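Local coordinates for protein putative sugar ABC transporter (Yersinia enterocolitica subsp. enterocolitica 8081, PDB 5ULB) that probably binds methylthioribose for an ABC sugar transporter, and holds the selenium analogue 5-Se-methyl-5-seleno-D-ribofuranose, at residues Leu28-Asn33 against Trp213-Gln218; Gly45-Gly49 against Phe328-Ala332; Tyr201-Asp207 against Gly228-Lys233. One frame throughout, in Å; residues are numbered along the deposited sequence.

Contact 1: residues Leu28-Asn33 against Trp213-Gln218; sequences LGSDDN and WDAFTQ
Two direct hydrogen bonds join Asp31 and Asp32 to the start of helix 214-226. Gln218 NE2 reaches Asp32 OD2 at 3.0 Å, coming from above the carboxylate plane, with amide and carboxylate turned 58° against each other; Asp243 and Ser240 engage this NE2 and this OD2 respectively. The indole NE1 of Trp213 makes only a weak bond, 3.3 Å, to Asp31 OD2. That carboxylate stands at the ring edge, nearly perpendicular to the indole (81°), while its OD1 bonds to Thr34, just inside the helix that Asp31 caps.

Water carries the rest of the polar contact. One molecule accepts from Asp32 N and donates to Gln218 OE1; a second accepts from Asn33 N at 2.9 Å and donates to Asp214 OD1 at 2.7 Å; a third accepts from Asn33 ND2 and donates weakly to Asp214 OD2.

Apolar contact is slight: Leu28 CD2 lies 4.2 Å from Trp213 CH2, and Ala215 CB, which covers an indole face within its own segment, meets Asp31 CB at 4.2 Å.

Leu28, Asn33 and Trp213 touch both anomers of the bound selenosugar, Asn33 being held also by Arg26. Two helix N-termini meeting beside a bound sugar are consistent with the closed cleft of a periplasmic binding protein.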
loop_
_atom_site.group_PDB
_atom_site.type_symbol
_atom_site.label_atom_id
_atom_site.label_comp_id
_atom_site.label_asym_id
_atom_site.label_seq_id
_atom_site.Cartn_x
_atom_site.Cartn_y
_atom_site.Cartn_z
ATOM N N LEU A 28 -3.937 -7.026 -7.259
ATOM C CA LEU A 28 -5.032 -6.887 -6.353
ATOM C C LEU A 28 -6.261 -6.463 -7.124
ATOM O O LEU A 28 -6.192 -6.272 -8.358
ATOM C CB LEU A 28 -4.711 -5.918 -5.178
ATOM C CG LEU A 28 -3.587 -6.355 -4.231
ATOM C CD1 LEU A 28 -3.310 -5.233 -3.276
ATOM C CD2 LEU A 28 -4.035 -7.573 -3.450
ATOM N N GLY A 29 -7.383 -6.330 -6.436
ATOM C CA GLY A 29 -8.580 -5.709 -6.958
ATOM C C GLY A 29 -8.679 -4.248 -6.610
ATOM O O GLY A 29 -7.675 -3.587 -6.324
ATOM N N SER A 30 -9.895 -3.705 -6.623
ATOM C CA SER A 30 -10.123 -2.281 -6.450
ATOM C C SER A 30 -10.393 -1.860 -5.022
ATOM O O SER A 30 -11.289 -1.038 -4.774
ATOM C CB SER A 30 -11.186 -1.810 -7.441
ATOM O OG SER A 30 -12.390 -2.549 -7.244
ATOM N N ASP A 31 -9.617 -2.361 -4.102
ATOM C CA ASP A 31 -9.665 -1.882 -2.722
ATOM C C ASP A 31 -9.199 -0.417 -2.659
ATOM O O ASP A 31 -8.601 0.097 -3.591
ATOM C CB ASP A 31 -8.785 -2.776 -1.860
ATOM C CG ASP A 31 -7.348 -2.769 -2.279
ATOM O OD1 ASP A 31 -7.023 -3.485 -3.264
ATOM O OD2 ASP A 31 -6.539 -1.988 -1.705
ATOM N N ASP A 32 -9.436 0.258 -1.539
ATOM C CA ASP A 32 -9.097 1.651 -1.406
ATOM C C ASP A 32 -7.576 1.910 -1.508
ATOM O O ASP A 32 -7.168 2.967 -2.044
ATOM C CB ASP A 32 -9.584 2.240 -0.116
ATOM C CG ASP A 32 -11.100 2.312 -0.001
ATOM O OD1 ASP A 32 -11.806 2.122 -1.014
ATOM O OD2 ASP A 32 -11.547 2.709 1.143
ATOM N N ASN A 33 -6.774 0.997 -0.966
ATOM C CA ASN A 33 -5.324 1.209 -1.049
ATOM C C ASN A 33 -4.887 1.208 -2.507
ATOM O O ASN A 33 -4.144 2.064 -2.939
ATOM C CB ASN A 33 -4.609 0.104 -0.242
ATOM C CG ASN A 33 -3.122 0.384 -0.092
ATOM O OD1 ASN A 33 -2.318 -0.129 -0.848
ATOM N ND2 ASN A 33 -2.803 1.111 1.024
ATOM N N TRP A 213 -4.338 -4.812 6.751
ATOM C CA TRP A 213 -4.672 -4.087 5.530
ATOM C C TRP A 213 -6.004 -3.411 5.784
ATOM O O TRP A 213 -6.902 -4.054 6.321
ATOM C CB TRP A 213 -4.837 -5.056 4.351
ATOM C CG TRP A 213 -5.322 -4.594 3.017
ATOM C CD1 TRP A 213 -5.269 -3.399 2.414
ATOM C CD2 TRP A 213 -5.765 -5.538 2.002
ATOM N NE1 TRP A 213 -5.728 -3.506 1.073
ATOM C CE2 TRP A 213 -6.014 -4.809 0.815
ATOM C CE3 TRP A 213 -6.089 -6.887 2.049
ATOM C CZ2 TRP A 213 -6.483 -5.479 -0.332
ATOM C CZ3 TRP A 213 -6.514 -7.535 0.883
ATOM C CH2 TRP A 213 -6.713 -6.773 -0.268
ATOM N N ASP A 214 -6.154 -2.163 5.444
ATOM C CA ASP A 214 -7.379 -1.465 5.825
ATOM C C ASP A 214 -8.618 -1.986 5.080
ATOM O O ASP A 214 -9.735 -1.771 5.569
ATOM C CB ASP A 214 -7.324 0.048 5.737
ATOM C CG ASP A 214 -7.096 0.660 4.356
ATOM O OD1 ASP A 214 -6.743 -0.095 3.449
ATOM O OD2 ASP A 214 -7.322 1.927 4.301
ATOM N N ALA A 215 -8.437 -2.728 3.956
ATOM C CA ALA A 215 -9.602 -3.405 3.382
ATOM C C ALA A 215 -10.194 -4.383 4.333
ATOM O O ALA A 215 -11.432 -4.535 4.411
ATOM C CB ALA A 215 -9.189 -4.087 2.061
ATOM N N PHE A 216 -9.371 -5.118 5.061
ATOM C CA PHE A 216 -9.844 -5.992 6.101
ATOM C C PHE A 216 -10.450 -5.201 7.251
ATOM O O PHE A 216 -11.555 -5.554 7.706
ATOM C CB PHE A 216 -8.702 -6.879 6.662
ATOM C CG PHE A 216 -8.048 -7.848 5.706
ATOM C CD1 PHE A 216 -8.753 -8.516 4.723
ATOM C CD2 PHE A 216 -6.683 -8.154 5.814
ATOM C CE1 PHE A 216 -8.143 -9.464 3.926
ATOM C CE2 PHE A 216 -6.072 -9.082 5.028
ATOM C CZ PHE A 216 -6.811 -9.738 4.088
ATOM N N THR A 217 -9.784 -4.182 7.729
ATOM C CA THR A 217 -10.253 -3.464 8.882
ATOM C C THR A 217 -11.599 -2.809 8.591
ATOM O O THR A 217 -12.449 -2.792 9.481
ATOM C CB THR A 217 -9.234 -2.409 9.285
ATOM O OG1 THR A 217 -7.940 -3.038 9.336
ATOM C CG2 THR A 217 -9.560 -1.812 10.642
ATOM N N GLN A 218 -11.815 -2.325 7.356
ATOM C CA GLN A 218 -13.118 -1.781 7.034
ATOM C C GLN A 218 -14.213 -2.810 7.214
ATOM O O GLN A 218 -15.335 -2.467 7.686
ATOM C CB GLN A 218 -13.087 -1.264 5.600
ATOM C CG GLN A 218 -12.305 0.010 5.384
ATOM C CD GLN A 218 -11.888 0.256 3.946
ATOM O OE1 GLN A 218 -12.250 -0.543 3.016
ATOM N NE2 GLN A 218 -11.109 1.298 3.732
HETATM O O HOH W 1 -10.728 -1.087 0.765
HETATM O O HOH W 2 -7.857 -0.812 1.066
HETATM O O HOH W 3 -5.270 2.253 1.968
#

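Contact 2: residues Gly45-Gly49 against Phe328-Ala332; sequences GKKLG and FATLA
The Schellman-capped end of helix 32-48, at Leu48 and Gly49, packs through Lys47 and Leu48 against Phe328, Leu331 and Ala332 of helix 327-335. Gly49 takes up positive phi, with its N bonded back to Lys46 O, and the last turn before it rests on the C-terminal helix. The closest alpha carbons are those of Lys47 and Ala332, 5.1 Å apart, so the two backbones approach tightly.

Leu48 carries the largest share of the interface. Its two methyls divide the work on Phe328. CD1 sits over one face of the ring, 4.2 Å from the centroid and 18° off the normal, a CH-pi contact displaced toward the rim, whereas CD2 lies nearer the root of the side chain, 3.7 Å from Phe328 CB. The same CD2 reaches Leu331 CB at 4.1 Å and is thus lodged between residues about one helical turn apart. With CG beside the backbone N (chi1 -61°), the isobutyl group is directed at the ring.

Backbone meets backbone at Lys47. Lys47 O receives the CA-H of Ala332, the O to CA distance being 3.2 Å and the angle at the hydrogen 146°. The extended Lys47 chain runs alongside the alanine, whose CB lies 3.8 Å from Lys47 CG and is also close to CE. Leu331 turns both of its methyls toward the Leu48 carbonyl O, so that its branch flanks the end of the helix.

Helix 262-278 packs against both Leu48 and Phe328: Leu270 and Ala274 meet the leucine, and Ala274 and Arg271 meet the phenylalanine. Ile9, from the N-terminal region, packs on Leu331, so helix 327-335 touches the beginning of the chain as well as helices 32-48 and 262-278.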
loop_
_atom_site.group_PDB
_atom_site.type_symbol
_atom_site.label_atom_id
_atom_site.label_comp_id
_atom_site.label_asym_id
_atom_site.label_seq_id
_atom_site.Cartn_x
_atom_site.Cartn_y
_atom_site.Cartn_z
ATOM N N GLY A 45 2.355 10.482 -13.757
ATOM C CA GLY A 45 2.594 10.375 -15.141
ATOM C C GLY A 45 2.039 11.467 -16.014
ATOM O O GLY A 45 2.706 11.981 -16.924
ATOM N N LYS A 46 0.805 11.893 -15.692
ATOM C CA LYS A 46 0.209 12.999 -16.399
ATOM C C LYS A 46 1.040 14.271 -16.269
ATOM O O LYS A 46 1.249 14.969 -17.250
ATOM C CB LYS A 46 -1.205 13.241 -15.865
ATOM C CG LYS A 46 -2.029 14.309 -16.552
ATOM C CD LYS A 46 -3.439 14.428 -16.079
ATOM C CE LYS A 46 -4.095 15.595 -16.770
ATOM N NZ LYS A 46 -4.890 16.255 -15.680
ATOM N N LYS A 47 1.583 14.510 -15.048
ATOM C CA LYS A 47 2.441 15.685 -14.824
ATOM C C LYS A 47 3.630 15.695 -15.787
ATOM O O LYS A 47 4.063 16.713 -16.280
ATOM C CB LYS A 47 2.880 15.721 -13.364
ATOM C CG LYS A 47 3.767 16.830 -12.970
ATOM C CD LYS A 47 4.396 16.701 -11.568
ATOM C CE LYS A 47 5.350 17.917 -11.313
ATOM N NZ LYS A 47 6.130 17.768 -10.040
ATOM N N LEU A 48 4.162 14.472 -16.004
ATOM C CA LEU A 48 5.396 14.332 -16.813
ATOM C C LEU A 48 5.125 14.137 -18.280
ATOM O O LEU A 48 6.001 14.064 -19.094
ATOM C CB LEU A 48 6.227 13.214 -16.348
ATOM C CG LEU A 48 6.732 13.325 -14.890
ATOM C CD1 LEU A 48 7.777 12.240 -14.602
ATOM C CD2 LEU A 48 7.435 14.652 -14.649
ATOM N N GLY A 49 3.860 14.102 -18.671
ATOM C CA GLY A 49 3.443 13.885 -20.080
ATOM C C GLY A 49 3.433 12.469 -20.540
ATOM O O GLY A 49 3.388 12.247 -21.750
ATOM N N PHE A 328 11.640 17.513 -13.932
ATOM C CA PHE A 328 10.192 17.204 -13.815
ATOM C C PHE A 328 9.397 18.478 -13.965
ATOM O O PHE A 328 8.328 18.434 -14.572
ATOM C CB PHE A 328 9.887 16.510 -12.513
ATOM C CG PHE A 328 10.401 15.077 -12.374
ATOM C CD1 PHE A 328 10.998 14.344 -13.408
ATOM C CD2 PHE A 328 10.213 14.419 -11.162
ATOM C CE1 PHE A 328 11.441 13.094 -13.152
ATOM C CE2 PHE A 328 10.670 13.134 -10.937
ATOM C CZ PHE A 328 11.305 12.470 -11.946
ATOM N N ALA A 329 9.860 19.606 -13.368
ATOM C CA ALA A 329 9.190 20.854 -13.518
ATOM C C ALA A 329 9.146 21.290 -14.969
ATOM O O ALA A 329 8.165 21.875 -15.452
ATOM C CB ALA A 329 9.772 21.935 -12.628
ATOM N N THR A 330 10.222 21.068 -15.692
ATOM C CA THR A 330 10.259 21.440 -17.101
ATOM C C THR A 330 9.199 20.670 -17.853
ATOM O O THR A 330 8.538 21.211 -18.728
ATOM C CB THR A 330 11.701 21.172 -17.646
ATOM O OG1 THR A 330 12.610 21.771 -16.714
ATOM C CG2 THR A 330 11.852 21.763 -18.986
ATOM N N LEU A 331 9.172 19.363 -17.639
ATOM C CA LEU A 331 8.152 18.489 -18.263
ATOM C C LEU A 331 6.778 18.893 -17.905
ATOM O O LEU A 331 5.909 18.911 -18.801
ATOM C CB LEU A 331 8.302 17.012 -17.923
ATOM C CG LEU A 331 9.317 16.368 -18.732
ATOM C CD1 LEU A 331 9.539 14.953 -18.201
ATOM C CD2 LEU A 331 8.915 16.253 -20.166
ATOM N N ALA A 332 6.535 19.300 -16.673
ATOM C CA ALA A 332 5.206 19.667 -16.306
ATOM C C ALA A 332 4.750 20.911 -17.079
ATOM O O ALA A 332 3.625 20.951 -17.588
ATOM C CB ALA A 332 5.085 19.883 -14.812
#

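Contact 3: residues Tyr201-Asp207 against Gly228-Lys233; sequences YPKGKID and GRTEIK
Gly228, which closes helix 214-226 with a Schellman motif, meets Lys203 through water: one molecule accepts from Lys203 NZ at 2.8 Å and donates to Gly228 O. Arg229, next in line, shows how one guanidinium can clasp a neighbouring loop. Bent at chi2 and chi3, its chain folds back to present NH1 and NH2 end-on to a single atom, Tyr201 O. The bond from NH2 is the shorter, 2.8 Å with an N-H...O angle of 156°, and lies in the carbonyl plane; that from NH1 is longer, with its donor tilted from this plane. Lys203 N lies over the guanidinium centre, making no bond to it, and NH1 also donates to Leu198 O.

Glu231 helps fix the rotation of that group, together with the Tyr201 and Leu198 carbonyls. Its OE2 takes the NE hydrogen through the syn lone pair at 2.8 Å, almost straight (171°), in a salt bridge lying in the guanidinium plane. A four-bonded water donates to the same OE2 and to Ile206 O, and accepts from Arg229 NH2 and Gly204 N. The aliphatic part of Lys203 passes obliquely across Glu231, with CG 3.6 Å from OE2; its NZ, 4.6 Å from OE1, is linked to that oxygen through a water, weakly on the lysine side.

Ile232, ending the type I turn that begins at Arg229, supplies the apolar contact. Its CD1 approaches Ile206 CB and CG2, both at 3.8 Å. Lys233 then sends its backbone N to Asp207 O, 3.2 Å away, while another water ties Asp207 O to Glu231 O.

The two loops thereby join just where parallel strands 208-211 and 233-237 begin, and the pairing continues from Lys233 to Ile209. Leu198 of helix 186-200 packs on both isoleucines, Leu224 of helix 214-226 covers Ile232, and Leu176 of strand 173-179 touches Ile206.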
loop_
_atom_site.group_PDB
_atom_site.type_symbol
_atom_site.label_atom_id
_atom_site.label_comp_id
_atom_site.label_asym_id
_atom_site.label_seq_id
_atom_site.Cartn_x
_atom_site.Cartn_y
_atom_site.Cartn_z
ATOM N N TYR A 201 -17.151 -16.203 19.891
ATOM C CA TYR A 201 -16.497 -15.607 21.077
ATOM C C TYR A 201 -17.311 -14.387 21.488
ATOM O O TYR A 201 -17.094 -13.270 21.018
ATOM C CB TYR A 201 -15.081 -15.176 20.636
ATOM C CG TYR A 201 -14.151 -16.242 20.246
ATOM C CD1 TYR A 201 -13.643 -17.105 21.197
ATOM C CD2 TYR A 201 -13.834 -16.480 18.933
ATOM C CE1 TYR A 201 -12.781 -18.152 20.812
ATOM C CE2 TYR A 201 -12.921 -17.453 18.545
ATOM C CZ TYR A 201 -12.470 -18.326 19.470
ATOM O OH TYR A 201 -11.543 -19.306 19.113
ATOM N N PRO A 202 -18.334 -14.669 22.288
ATOM C CA PRO A 202 -19.279 -13.563 22.716
ATOM C C PRO A 202 -18.597 -12.452 23.520
ATOM O O PRO A 202 -17.410 -12.541 23.928
ATOM C CB PRO A 202 -20.304 -14.273 23.523
ATOM C CG PRO A 202 -20.247 -15.695 23.125
ATOM C CD PRO A 202 -18.755 -15.954 22.851
ATOM N N LYS A 203 -19.347 -11.400 23.718
ATOM C CA LYS A 203 -18.889 -10.184 24.380
ATOM C C LYS A 203 -18.125 -10.535 25.658
ATOM O O LYS A 203 -18.565 -11.270 26.558
ATOM C CB LYS A 203 -20.115 -9.225 24.601
ATOM C CG LYS A 203 -19.788 -7.898 25.110
ATOM C CD LYS A 203 -20.957 -6.983 25.244
ATOM C CE LYS A 203 -21.784 -6.818 23.972
ATOM N NZ LYS A 203 -22.783 -5.741 24.274
ATOM N N GLY A 204 -16.870 -10.058 25.686
ATOM C CA GLY A 204 -15.908 -10.338 26.816
ATOM C C GLY A 204 -14.803 -11.259 26.392
ATOM O O GLY A 204 -13.772 -11.351 27.082
ATOM N N LYS A 205 -14.997 -12.040 25.322
ATOM C CA LYS A 205 -14.036 -13.035 24.919
ATOM C C LYS A 205 -13.041 -12.558 23.877
ATOM O O LYS A 205 -12.047 -13.275 23.595
ATOM C CB LYS A 205 -14.720 -14.297 24.435
ATOM C CG LYS A 205 -15.638 -14.959 25.358
ATOM C CD LYS A 205 -14.923 -15.547 26.496
ATOM C CE LYS A 205 -15.951 -16.249 27.455
ATOM N NZ LYS A 205 -15.249 -16.827 28.585
ATOM N N ILE A 206 -13.261 -11.368 23.308
ATOM C CA ILE A 206 -12.324 -10.752 22.349
ATOM C C ILE A 206 -12.073 -9.326 22.889
ATOM O O ILE A 206 -12.997 -8.589 23.174
ATOM C CB ILE A 206 -12.912 -10.645 20.886
ATOM C CG1 ILE A 206 -13.260 -12.001 20.373
ATOM C CG2 ILE A 206 -11.929 -9.935 20.014
ATOM C CD1 ILE A 206 -14.131 -11.912 19.105
ATOM N N ASP A 207 -10.789 -8.972 22.926
ATOM C CA ASP A 207 -10.417 -7.605 23.311
ATOM C C ASP A 207 -10.117 -6.660 22.163
ATOM O O ASP A 207 -10.450 -5.456 22.224
ATOM C CB ASP A 207 -9.175 -7.679 24.234
ATOM C CG ASP A 207 -9.463 -8.468 25.503
ATOM O OD1 ASP A 207 -10.414 -8.051 26.168
ATOM O OD2 ASP A 207 -8.840 -9.540 25.729
ATOM N N GLY A 228 -23.129 -5.062 17.181
ATOM C CA GLY A 228 -23.115 -4.478 18.565
ATOM C C GLY A 228 -21.924 -4.896 19.382
ATOM O O GLY A 228 -22.031 -5.133 20.589
ATOM N N ARG A 229 -20.762 -4.968 18.745
ATOM C CA ARG A 229 -19.512 -5.422 19.369
ATOM C C ARG A 229 -18.422 -4.353 19.373
ATOM O O ARG A 229 -17.242 -4.708 19.280
ATOM C CB ARG A 229 -19.041 -6.712 18.768
ATOM C CG ARG A 229 -20.016 -7.868 19.013
ATOM C CD ARG A 229 -20.120 -8.308 20.456
ATOM N NE ARG A 229 -18.840 -8.844 20.969
ATOM C CZ ARG A 229 -18.413 -10.091 20.782
ATOM N NH1 ARG A 229 -19.090 -10.943 20.067
ATOM N NH2 ARG A 229 -17.225 -10.503 21.262
ATOM N N THR A 230 -18.812 -3.104 19.503
ATOM C CA THR A 230 -17.860 -2.012 19.457
ATOM C C THR A 230 -17.031 -1.831 20.750
ATOM O O THR A 230 -16.164 -0.961 20.781
ATOM C CB THR A 230 -18.501 -0.688 19.072
ATOM O OG1 THR A 230 -19.457 -0.288 19.997
ATOM C CG2 THR A 230 -19.066 -0.693 17.646
ATOM N N GLU A 231 -17.214 -2.709 21.726
ATOM C CA GLU A 231 -16.253 -2.759 22.826
ATOM C C GLU A 231 -14.887 -3.282 22.363
ATOM O O GLU A 231 -13.918 -3.047 23.067
ATOM C CB GLU A 231 -16.791 -3.633 23.982
ATOM C CG GLU A 231 -16.747 -5.157 23.817
ATOM C CD GLU A 231 -17.720 -5.817 22.816
ATOM O OE1 GLU A 231 -18.666 -5.132 22.365
ATOM O OE2 GLU A 231 -17.444 -6.997 22.482
ATOM N N ILE A 232 -14.853 -4.014 21.258
ATOM C CA ILE A 232 -13.586 -4.503 20.663
ATOM C C ILE A 232 -12.933 -3.395 19.983
ATOM O O ILE A 232 -13.489 -2.722 19.145
ATOM C CB ILE A 232 -13.916 -5.679 19.696
ATOM C CG1 ILE A 232 -14.610 -6.806 20.420
ATOM C CG2 ILE A 232 -12.674 -6.088 18.961
ATOM C CD1 ILE A 232 -15.143 -7.909 19.477
ATOM N N LYS A 233 -11.612 -3.193 20.249
ATOM C CA LYS A 233 -10.851 -2.121 19.646
ATOM C C LYS A 233 -10.071 -2.556 18.408
ATOM O O LYS A 233 -9.549 -3.664 18.383
ATOM C CB LYS A 233 -9.923 -1.503 20.715
ATOM C CG LYS A 233 -10.719 -0.901 21.888
ATOM C CD LYS A 233 -11.964 -0.053 21.474
ATOM C CE LYS A 233 -12.796 0.458 22.658
ATOM N NZ LYS A 233 -14.241 0.880 22.310
HETATM O O HOH W 4 -24.290 -5.576 21.907
HETATM O O HOH W 5 -20.616 -3.404 23.028
HETATM O O HOH W 6 -15.743 -8.843 23.260
HETATM O O HOH W 7 -11.690 -4.189 24.234
#

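How the contacts relate
One chain illustrates three kinds of contact, and contact 1 alone holds residues of the sugar pocket. Helix 32-48 connects it to contact 2: the helix starts beside the ligand and ends against the C-terminal helix, with the two contact centres about 30 Å apart. Helix 214-226 similarly runs from contact 1 to the loop of contact 3, whose centre is about 23 Å from that of contact 1. Contacts 2 and 3 lie on opposite sides of the chain's centre, about 50 Å between centres, and contact 3 is nested within the loop that contact 2 closes. Water-bridged polar contact at the cleft thus lies between an apolar helix-helix contact and a loop pair held by an arginine on a backbone carbonyl.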